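Local coordinates for Pol protein (Human T-cell leukemia virus type I, PDB 6TJU) that probably binds DNA through the SH3-like C-terminal domain of the viral integrase, the part of the polyprotein that inserts viral DNA into the host genome, at residues I51-R54 and L55-R58. Numbering follows the deposited sequence.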
# COMPACT_ATOMS: atom_id res chain seq x y z
N ILE A 51 -4.92 3.08 3.51
CA ILE A 51 -5.65 2.07 2.71
C ILE A 51 -6.07 0.98 3.67
O ILE A 51 -5.22 0.40 4.35
CB ILE A 51 -4.83 1.45 1.56
CG1 ILE A 51 -4.06 2.49 0.74
CG2 ILE A 51 -5.75 0.60 0.70
CD1 ILE A 51 -4.97 3.38 -0.07
N PRO A 52 -7.37 0.65 3.69
CA PRO A 52 -7.85 -0.42 4.54
C PRO A 52 -7.30 -1.75 4.01
O PRO A 52 -7.06 -1.85 2.79
CB PRO A 52 -9.37 -0.34 4.42
CG PRO A 52 -9.59 0.25 3.06
CD PRO A 52 -8.45 1.22 2.85
N TRP A 53 -7.16 -2.72 4.93
CA TRP A 53 -6.61 -4.07 4.66
C TRP A 53 -7.33 -4.75 3.49
O TRP A 53 -6.66 -5.48 2.75
CB TRP A 53 -6.65 -4.94 5.91
CG TRP A 53 -5.66 -4.53 6.95
CD1 TRP A 53 -4.58 -3.69 6.79
CD2 TRP A 53 -5.64 -4.99 8.30
NE1 TRP A 53 -3.93 -3.55 7.99
CE2 TRP A 53 -4.54 -4.36 8.92
CE3 TRP A 53 -6.43 -5.88 9.05
CZ2 TRP A 53 -4.23 -4.61 10.26
CZ3 TRP A 53 -6.13 -6.11 10.38
CH2 TRP A 53 -5.04 -5.48 10.97
N ARG A 54 -8.65 -4.59 3.36
CA ARG A 54 -9.41 -5.31 2.33
C ARG A 54 -8.91 -4.84 0.95
O ARG A 54 -9.07 -5.60 0.04
CB ARG A 54 -10.92 -5.17 2.54
CG ARG A 54 -11.45 -3.78 2.24
CD ARG A 54 -12.96 -3.76 2.24
NE ARG A 54 -13.30 -2.52 1.58
CZ ARG A 54 -13.25 -1.34 2.17
NH1 ARG A 54 -12.97 -1.25 3.48
NH2 ARG A 54 -13.51 -0.26 1.46
N LEU A 55 -8.31 -3.66 0.82
CA LEU A 55 -7.75 -3.18 -0.47
C LEU A 55 -6.22 -3.33 -0.57
O LEU A 55 -5.58 -2.63 -1.40
CB LEU A 55 -8.22 -1.75 -0.67
CG LEU A 55 -9.74 -1.64 -0.76
CD1 LEU A 55 -10.13 -0.18 -0.73
CD2 LEU A 55 -10.32 -2.32 -1.99
N LEU A 56 -5.65 -4.25 0.22
CA LEU A 56 -4.20 -4.54 0.24
C LEU A 56 -3.94 -6.02 0.02
O LEU A 56 -4.75 -6.86 0.42
CB LEU A 56 -3.57 -4.13 1.57
CG LEU A 56 -3.62 -2.65 1.88
CD1 LEU A 56 -3.01 -2.41 3.25
CD2 LEU A 56 -2.89 -1.88 0.80
N LYS A 57 -2.79 -6.28 -0.59
CA LYS A 57 -2.23 -7.65 -0.64
C LYS A 57 -0.76 -7.54 -0.26
O LYS A 57 -0.04 -6.73 -0.87
CB LYS A 57 -2.43 -8.32 -2.01
CG LYS A 57 -3.86 -8.59 -2.44
CD LYS A 57 -4.52 -9.76 -1.75
CE LYS A 57 -5.92 -9.94 -2.28
NZ LYS A 57 -6.60 -11.10 -1.64
N ARG A 58 -0.34 -8.33 0.72
CA ARG A 58 1.05 -8.38 1.25
C ARG A 58 1.99 -9.05 0.22
O ARG A 58 1.90 -10.28 -0.05
CB ARG A 58 0.97 -9.10 2.59
CG ARG A 58 2.32 -9.37 3.22
CD ARG A 58 3.00 -8.09 3.61
NE ARG A 58 4.05 -8.43 4.55
CZ ARG A 58 3.87 -8.66 5.84
NH1 ARG A 58 2.65 -8.62 6.36
NH2 ARG A 58 4.90 -8.95 6.60
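L55 N donates to P52 O at 3.0 Å and, one residue on, L56 N donates to W53 O, also at 3.0 Å; these two i to i+3 bonds close one turn of 3-10 helix between strand 48-52 and strand 56-59. Both bonds are bent, each with an N-H...O angle of 149°. The turn carries the chain from one three-stranded sheet into the other: I51 makes a backbone hydrogen bond with A39, W53 with G37, and L55 with K16.

On the inner side, L56 packs back over the start of the turn. Its CG lies anti to the carbonyl carbon (chi1 -63°), which sends the two methyls toward I51 and W53. L56 CD2 meets I51 CG2 at 3.8 Å, while L56 CD1 sits 3.7 Å from I51 O. The same L56 CD1 reaches the W53 ring at its edge, close to the ring plane, 4.1 Å from W53 CD1. Beyond the turn, L56 also packs on Y13, F15 and A39. L55 turns to another flank: L55 CB is 3.7 Å from I51 CG2, the two side chains crossing nearly at right angles. L55 CD1 touches P52 CG at 3.9 Å. R54 runs alongside L55, extended from CG to NE, and lays one guanidinium face over L55 CD1.

Chemically, the backbone bonds fix the bend, and the side chains of I51, P52 and W53 meet those of the two leucines through carbon alone, with I51 and L56 buried where the two sheets of this SH3-like domain meet. The R54 guanidinium rests on the L55 CD1 methyl, with no salt bridge across the turn, at the exposed surface, where its charge can probably remain solvated.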